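Side-chain contacts in L-asparaginase 1 (Escherichia coli, PDB 6NXC), which hydrolyses L-asparagine to L-aspartate and ammonium as a homotetramer and is regulated allosterically by a second bound asparagine: residues 143-148 and 187-192; 284-289 and 344-349. The protein carries 1 engineered substitution. One frame throughout, in Å; residues are numbered along the deposited sequence.

Contact 1 of 2, residues 143-148 and 187-192; sequences ELRSDG and DGFDAF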
ATOM      1  N   GLU B 143      -9.359  -7.710 -27.059  1.00 45.11           N
ATOM      2  CA  GLU B 143      -9.140  -8.916 -26.224  1.00 42.23           C
ATOM      3  C   GLU B 143     -10.065  -8.821 -25.021  1.00 39.79           C
ATOM      4  O   GLU B 143     -10.475  -7.712 -24.658  1.00 37.96           O
ATOM      5  CB  GLU B 143      -7.664  -9.082 -25.876  1.00 39.47           C
ATOM      6  CG  GLU B 143      -6.832  -9.721 -26.956  1.00 53.88           C
ATOM      7  CD  GLU B 143      -5.394  -9.816 -26.485  1.00 64.69           C
ATOM      8  OE1 GLU B 143      -5.231  -9.993 -25.266  1.00 61.44           O
ATOM      9  OE2 GLU B 143      -4.438  -9.647 -27.309  1.00 67.40           O
ATOM     10  N   LEU B 144     -10.380  -9.963 -24.409  1.00 32.33           N
ATOM     11  CA  LEU B 144     -11.183 -10.063 -23.172  1.00 38.10           C
ATOM     12  C   LEU B 144     -10.415  -9.369 -22.042  1.00 31.67           C
ATOM     13  O   LEU B 144      -9.208  -9.480 -22.035  1.00 31.38           O
ATOM     14  CB  LEU B 144     -11.387 -11.526 -22.756  1.00 37.88           C
ATOM     15  CG  LEU B 144     -12.614 -12.218 -23.333  1.00 44.07           C
ATOM     16  CD1 LEU B 144     -12.789 -13.556 -22.628  1.00 45.02           C
ATOM     17  CD2 LEU B 144     -13.893 -11.376 -23.217  1.00 40.51           C
ATOM     18  N   ARG B 145     -11.143  -8.808 -21.099  1.00 27.01           N
ATOM     19  CA  ARG B 145     -10.631  -8.220 -19.841  1.00 25.44           C
ATOM     20  C   ARG B 145      -9.819  -6.981 -20.186  1.00 25.30           C
ATOM     21  O   ARG B 145      -9.125  -6.490 -19.287  1.00 25.41           O
ATOM     22  CB  ARG B 145      -9.786  -9.181 -19.007  1.00 25.45           C
ATOM     23  CG  ARG B 145     -10.426 -10.536 -18.761  1.00 24.66           C
ATOM     24  CD  ARG B 145      -9.610 -11.359 -17.818  1.00 22.79           C
ATOM     25  NE  ARG B 145      -8.282 -11.574 -18.259  1.00 25.03           N
ATOM     26  CZ  ARG B 145      -7.202 -10.993 -17.749  1.00 22.03           C
ATOM     27  NH1 ARG B 145      -6.042 -11.360 -18.209  1.00 23.50           N
ATOM     28  NH2 ARG B 145      -7.265 -10.099 -16.786  1.00 23.16           N
ATOM     29  N   SER B 146     -10.059  -6.399 -21.339  1.00 25.96           N
ATOM     30  CA  SER B 146      -9.472  -5.093 -21.682  1.00 25.76           C
ATOM     31  C   SER B 146      -9.769  -4.010 -20.636  1.00 24.56           C
ATOM     32  O   SER B 146     -10.903  -3.857 -20.111  1.00 27.37           O
ATOM     33  CB  SER B 146      -9.855  -4.586 -22.995  1.00 29.89           C
ATOM     34  OG  SER B 146      -8.954  -3.505 -23.316  1.00 24.07           O
ATOM     35  N   ASP B 147      -8.712  -3.264 -20.297  1.00 21.69           N
ATOM     36  CA  ASP B 147      -8.842  -2.000 -19.493  1.00 18.37           C
ATOM     37  C   ASP B 147      -8.944  -0.818 -20.442  1.00 21.62           C
ATOM     38  O   ASP B 147      -8.955   0.332 -19.944  1.00 17.56           O
ATOM     39  CB  ASP B 147      -7.616  -1.804 -18.605  1.00 21.70           C
ATOM     40  CG  ASP B 147      -6.233  -2.041 -19.315  1.00 18.51           C
ATOM     41  OD1 ASP B 147      -6.159  -2.953 -20.219  1.00 22.71           O
ATOM     42  OD2 ASP B 147      -5.122  -1.416 -18.837  1.00 18.40           O
ATOM     43  N   GLY B 148      -8.876  -1.015 -21.758  1.00 18.28           N
ATOM     44  CA  GLY B 148      -8.838   0.144 -22.645  1.00 22.45           C
ATOM     45  C   GLY B 148     -10.116   0.975 -22.616  1.00 24.50           C
ATOM     46  O   GLY B 148     -10.000   2.189 -22.702  1.00 23.26           O
ATOM     47  N   ASP B 187       3.090  -6.054 -15.414  1.00 14.78           N
ATOM     48  CA  ASP B 187       2.017  -7.033 -15.638  1.00 17.24           C
ATOM     49  C   ASP B 187       0.674  -6.526 -15.061  1.00 17.88           C
ATOM     50  O   ASP B 187      -0.376  -7.128 -15.329  1.00 21.83           O
ATOM     51  CB  ASP B 187       2.398  -8.402 -15.140  1.00 19.85           C
ATOM     52  CG  ASP B 187       3.438  -9.050 -16.057  1.00 18.99           C
ATOM     53  OD1 ASP B 187       3.046  -9.511 -17.190  1.00 24.33           O
ATOM     54  OD2 ASP B 187       4.632  -9.012 -15.676  1.00 26.68           O
ATOM     55  N   GLY B 188       0.679  -5.406 -14.398  1.00 17.04           N
ATOM     56  CA  GLY B 188      -0.471  -4.969 -13.588  1.00 17.54           C
ATOM     57  C   GLY B 188      -1.383  -4.076 -14.345  1.00 15.46           C
ATOM     58  O   GLY B 188      -0.934  -3.303 -15.133  1.00 15.96           O
ATOM     59  N   PHE B 189      -2.643  -4.039 -13.990  1.00 15.45           N
ATOM     60  CA  PHE B 189      -3.463  -2.931 -14.469  1.00 15.90           C
ATOM     61  C   PHE B 189      -3.037  -1.585 -13.857  1.00 15.46           C
ATOM     62  O   PHE B 189      -3.411  -0.588 -14.413  1.00 16.18           O
ATOM     63  CB  PHE B 189      -4.925  -3.215 -14.185  1.00 15.83           C
ATOM     64  CG  PHE B 189      -5.533  -4.305 -15.016  1.00 17.36           C
ATOM     65  CD1 PHE B 189      -5.535  -4.211 -16.411  1.00 18.49           C
ATOM     66  CD2 PHE B 189      -5.985  -5.484 -14.481  1.00 15.40           C
ATOM     67  CE1 PHE B 189      -6.087  -5.210 -17.201  1.00 21.99           C
ATOM     68  CE2 PHE B 189      -6.518  -6.482 -15.272  1.00 17.70           C
ATOM     69  CZ  PHE B 189      -6.569  -6.376 -16.615  1.00 17.30           C
ATOM     70  N   ASP B 190      -2.564  -1.568 -12.610  1.00 15.32           N
ATOM     71  CA  ASP B 190      -1.939  -0.312 -12.018  1.00 19.71           C
ATOM     72  C   ASP B 190      -0.510  -0.180 -12.572  1.00 17.92           C
ATOM     73  O   ASP B 190       0.424  -0.149 -11.812  1.00 20.98           O
ATOM     74  CB  ASP B 190      -1.937  -0.475 -10.484  1.00 22.53           C
ATOM     75  CG  ASP B 190      -1.144  -1.691  -9.986  1.00 29.12           C
ATOM     76  OD1 ASP B 190      -0.923  -2.680 -10.763  1.00 26.43           O
ATOM     77  OD2 ASP B 190      -0.681  -1.665  -8.835  1.00 34.66           O
ATOM     78  N   ALA B 191      -0.304  -0.087 -13.864  1.00 14.20           N
ATOM     79  CA  ALA B 191       1.041  -0.191 -14.475  1.00 16.41           C
ATOM     80  C   ALA B 191       1.902   0.981 -14.045  1.00 18.35           C
ATOM     81  O   ALA B 191       3.114   0.906 -14.004  1.00 18.13           O
ATOM     82  CB  ALA B 191       0.788  -0.184 -15.960  1.00 19.59           C
ATOM     83  N   PHE B 192       1.259   2.151 -13.856  1.00 16.16           N
ATOM     84  CA  PHE B 192       2.057   3.408 -13.704  1.00 14.58           C
ATOM     85  C   PHE B 192       2.094   3.804 -12.217  1.00 14.12           C
ATOM     86  O   PHE B 192       1.067   3.714 -11.541  1.00 18.33           O
ATOM     87  CB  PHE B 192       1.448   4.486 -14.585  1.00 13.72           C
ATOM     88  CG  PHE B 192       1.737   4.236 -16.055  1.00 13.01           C
ATOM     89  CD1 PHE B 192       2.971   4.539 -16.558  1.00 14.49           C
ATOM     90  CD2 PHE B 192       0.839   3.573 -16.839  1.00 15.40           C
ATOM     91  CE1 PHE B 192       3.328   4.293 -17.879  1.00 12.85           C
ATOM     92  CE2 PHE B 192       1.213   3.224 -18.124  1.00 14.18           C
ATOM     93  CZ  PHE B 192       2.462   3.543 -18.620  1.00 13.38           C
TER
HETATM   94  O   HOH W   1      -5.561  -0.233 -16.327  1.00 17.65           O
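Asp147 and Phe189 mark the closest approach of two loop backbones, their CA atoms 7.4 Å apart, so the gap is spanned by side chains. Residues 143-148 make a type II beta turn, Glu143 to Ser146, running into helix 148-161 of the N-terminal domain; Ser146 OG caps it by accepting from Gly148 N at 2.9 Å, nearly straight (164°). Residues 187-192 are an irregular loop leading to strand 192-193. The meeting illustrates how one aromatic ring can join two irregular loops beside a subunit interface. Phe189 leaves its backbone toward residues 143-148, and its ring edge meets them. The Asp147 carboxylate meets the CD1-CE1 edge, its plane turned 66° from the ring's; CG comes to 3.7 Å of Phe189 CD1, and OD2 lies in the ring plane. At the tip, Phe189 CZ packs 3.7 Å from the Arg145 carbonyl O and 3.8 Å from Arg145 NH2. A bend at chi3 brings NH2 to the CZ-CE2 end of the ring, the side chains crossing at about a right angle and the planes 72° apart, and NH2 is hydrogen-bonded to Gly204 O of the second subunit, whose Gly204 also packs against Phe189. Gln138 N donates to Asp147 OD2 and Ile139 N to OD1, which would fix the rotation of the carboxylate; the side chain of Asp147 lies about 6 Å from those of the active-site Thr34 and the substrate-binding Thr111. A single water completes the bridge between the loops, donating to Asp147 OD2 at 2.8 Å and to Phe189 O at 2.9 Å.

Contact 2 of 2, residues 284-289 and 344-349; sequences GIVVVN and KAMSQN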
ATOM      1  N   GLY B 284      32.250  19.926 -21.788  1.00 29.71           N
ATOM      2  CA  GLY B 284      30.960  20.590 -22.031  1.00 31.22           C
ATOM      3  C   GLY B 284      29.798  19.603 -21.932  1.00 30.28           C
ATOM      4  O   GLY B 284      28.625  20.014 -22.175  1.00 30.24           O
ATOM      5  N   ILE B 285      30.104  18.369 -21.533  1.00 24.52           N
ATOM      6  CA  ILE B 285      29.043  17.356 -21.362  1.00 24.86           C
ATOM      7  C   ILE B 285      28.260  17.647 -20.071  1.00 20.17           C
ATOM      8  O   ILE B 285      28.870  17.972 -19.008  1.00 22.17           O
ATOM      9  CB  ILE B 285      29.693  15.976 -21.393  1.00 28.27           C
ATOM     10  CG1 ILE B 285      30.303  15.630 -22.756  1.00 27.14           C
ATOM     11  CG2 ILE B 285      28.688  14.953 -20.920  1.00 22.55           C
ATOM     12  CD1 ILE B 285      31.194  14.482 -22.707  1.00 32.54           C
ATOM     13  N   VAL B 286      26.906  17.634 -20.127  1.00 21.79           N
ATOM     14  CA  VAL B 286      26.037  17.826 -18.939  1.00 18.84           C
ATOM     15  C   VAL B 286      25.910  16.476 -18.246  1.00 19.00           C
ATOM     16  O   VAL B 286      25.337  15.544 -18.832  1.00 19.05           O
ATOM     17  CB  VAL B 286      24.671  18.399 -19.333  1.00 25.30           C
ATOM     18  CG1 VAL B 286      23.770  18.438 -18.098  1.00 23.10           C
ATOM     19  CG2 VAL B 286      24.845  19.767 -20.010  1.00 24.86           C
ATOM     20  N   VAL B 287      26.466  16.344 -17.058  1.00 19.19           N
ATOM     21  CA  VAL B 287      26.372  15.079 -16.291  1.00 20.48           C
ATOM     22  C   VAL B 287      25.380  15.285 -15.131  1.00 20.13           C
ATOM     23  O   VAL B 287      25.617  16.163 -14.271  1.00 20.54           O
ATOM     24  CB  VAL B 287      27.741  14.591 -15.803  1.00 18.51           C
ATOM     25  CG1 VAL B 287      27.654  13.282 -15.102  1.00 20.34           C
ATOM     26  CG2 VAL B 287      28.673  14.528 -16.954  1.00 22.82           C
ATOM     27  N   VAL B 288      24.288  14.523 -15.133  1.00 19.10           N
ATOM     28  CA  VAL B 288      23.181  14.608 -14.142  1.00 17.22           C
ATOM     29  C   VAL B 288      23.162  13.343 -13.278  1.00 14.84           C
ATOM     30  O   VAL B 288      23.062  12.274 -13.814  1.00 17.93           O
ATOM     31  CB  VAL B 288      21.850  14.883 -14.842  1.00 19.25           C
ATOM     32  CG1 VAL B 288      20.782  15.179 -13.826  1.00 20.43           C
ATOM     33  CG2 VAL B 288      21.982  16.073 -15.737  1.00 22.02           C
ATOM     34  N   ASN B 289      23.128  13.535 -11.967  1.00 16.80           N
ATOM     35  CA  ASN B 289      23.088  12.450 -10.977  1.00 17.46           C
ATOM     36  C   ASN B 289      21.617  12.232 -10.568  1.00 17.38           C
ATOM     37  O   ASN B 289      21.042  13.140  -9.988  1.00 16.12           O
ATOM     38  CB  ASN B 289      23.919  12.828  -9.749  1.00 17.12           C
ATOM     39  CG  ASN B 289      24.167  11.630  -8.837  1.00 17.98           C
ATOM     40  OD1 ASN B 289      24.070  10.498  -9.297  1.00 22.59           O
ATOM     41  ND2 ASN B 289      24.706  11.914  -7.671  1.00 20.46           N
ATOM     42  N   LYS B 344      22.316  24.768 -14.911  1.00 27.63           N
ATOM     43  CA  LYS B 344      21.542  25.419 -13.832  1.00 24.20           C
ATOM     44  C   LYS B 344      20.068  24.979 -13.945  1.00 28.68           C
ATOM     45  O   LYS B 344      19.408  24.786 -12.930  1.00 22.68           O
ATOM     46  CB  LYS B 344      21.694  26.945 -13.942  1.00 31.41           C
ATOM     47  CG  LYS B 344      20.585  27.761 -13.304  1.00 43.58           C
ATOM     48  CD  LYS B 344      20.996  29.212 -12.976  1.00 49.69           C
ATOM     49  CE  LYS B 344      20.426  29.697 -11.658  1.00 53.73           C
ATOM     50  NZ  LYS B 344      20.588  31.164 -11.518  1.00 67.36           N
ATOM     51  N   ALA B 345      19.539  24.942 -15.152  1.00 18.74           N
ATOM     52  CA  ALA B 345      18.110  24.691 -15.421  1.00 19.76           C
ATOM     53  C   ALA B 345      17.802  23.229 -15.053  1.00 19.71           C
ATOM     54  O   ALA B 345      16.636  22.966 -14.609  1.00 21.86           O
ATOM     55  CB  ALA B 345      17.765  24.894 -16.889  1.00 21.50           C
ATOM     56  N   MET B 346      18.774  22.353 -15.150  1.00 21.40           N
ATOM     57  CA  MET B 346      18.493  20.929 -14.873  1.00 22.22           C
ATOM     58  C   MET B 346      18.111  20.772 -13.389  1.00 22.64           C
ATOM     59  O   MET B 346      17.297  19.915 -13.099  1.00 23.72           O
ATOM     60  CB  MET B 346      19.677  20.018 -15.237  1.00 22.55           C
ATOM     61  CG  MET B 346      19.734  19.719 -16.682  1.00 23.57           C
ATOM     62  SD  MET B 346      18.225  18.990 -17.361  1.00 23.81           S
ATOM     63  CE  MET B 346      18.259  17.391 -16.541  1.00 20.88           C
ATOM     64  N   SER B 347      18.559  21.604 -12.464  1.00 24.40           N
ATOM     65  CA  SER B 347      18.109  21.404 -11.057  1.00 25.65           C
ATOM     66  C   SER B 347      16.982  22.377 -10.676  1.00 24.67           C
ATOM     67  O   SER B 347      16.625  22.453  -9.506  1.00 25.79           O
ATOM     68  CB  SER B 347      19.287  21.534 -10.111  1.00 34.30           C
ATOM     69  OG  SER B 347      19.834  22.822 -10.239  1.00 34.94           O
ATOM     70  N   GLN B 348      16.396  23.088 -11.611  1.00 19.82           N
ATOM     71  CA  GLN B 348      15.313  24.078 -11.398  1.00 20.70           C
ATOM     72  C   GLN B 348      13.990  23.380 -11.722  1.00 18.61           C
ATOM     73  O   GLN B 348      13.970  22.444 -12.608  1.00 19.61           O
ATOM     74  CB  GLN B 348      15.502  25.323 -12.245  1.00 23.45           C
ATOM     75  CG  GLN B 348      16.628  26.271 -11.860  1.00 34.41           C
ATOM     76  CD  GLN B 348      16.673  27.512 -12.746  1.00 39.11           C
ATOM     77  OE1 GLN B 348      17.122  28.567 -12.313  1.00 56.20           O
ATOM     78  NE2 GLN B 348      16.219  27.438 -13.992  1.00 41.06           N
ATOM     79  N   ASN B 349      12.925  23.662 -10.995  1.00 22.79           N
ATOM     80  CA  ASN B 349      11.613  23.067 -11.314  1.00 21.79           C
ATOM     81  C   ASN B 349      11.007  23.839 -12.470  1.00 21.57           C
ATOM     82  O   ASN B 349      10.404  24.911 -12.222  1.00 20.43           O
ATOM     83  CB  ASN B 349      10.700  23.091 -10.084  1.00 19.17           C
ATOM     84  CG  ASN B 349       9.299  22.602 -10.331  1.00 23.41           C
ATOM     85  OD1 ASN B 349       9.138  21.637 -11.094  1.00 22.06           O
ATOM     86  ND2 ASN B 349       8.355  23.030  -9.492  1.00 22.37           N
TER
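Met346 reaches across to Val286 and Val288 on strand 286-291, a small apolar contact that shows how one flexible side chain can serve two positions of a strand. Its CB already points toward the strand, 4.6 Å from Val288 CG2. The next atom, CG, stands anti to the carbonyl carbon (chi1 -81°) and faces both valines, 4.5 Å from Val286 CG1 and 4.4 Å from Val288 CG2. The chain then bends at both chi2 and chi3. The first bend takes SD farther from the valines, 5.0 Å from Val288 CG2. The strand belongs to the four-stranded parallel sheet of the C-terminal domain, where it lies between strands 256-261 and 315-316; Val286 and Val288 present one face to Met346, while Val287 lies on the other, against helix 271-282. The second bend (chi3 -68°) turns CE back to the sheet, where it touches Val288 CG2 at 4.0 Å and comes within 4.3 Å of CG1, so the methyl sits against both branches of that valine. Helix 322-333 closes round the same side chain with Thr325, Leu329 and Leu332. From this helix Lys328 NZ also bonds to the carbonyl oxygens of Met346 and Gln348. Arg343, on helix 339-346, bonds through NH2 to Ile285 O.

Overall arrangement
Followed from the N terminus, the chain first completes strand 132-135 and enters contact 1 in the loop before helix 148-161; after 38 further residues, through that helix and strands 167-171 and 174-177, it returns at 187-192 and the first loop closes. Contact 2 opens much later, at strand 286-291, and closes at helix 339-346 after 54 residues that include helix 322-333. The two loops are therefore in series, neither nested nor crossing. Their centres lie about 36 Å apart on opposite sides of the chain's centre. Contact 1 joins two loops of the N-terminal domain beside neighbouring subunits, whereas contact 2 fastens a helix to the C-terminal sheet within one chain.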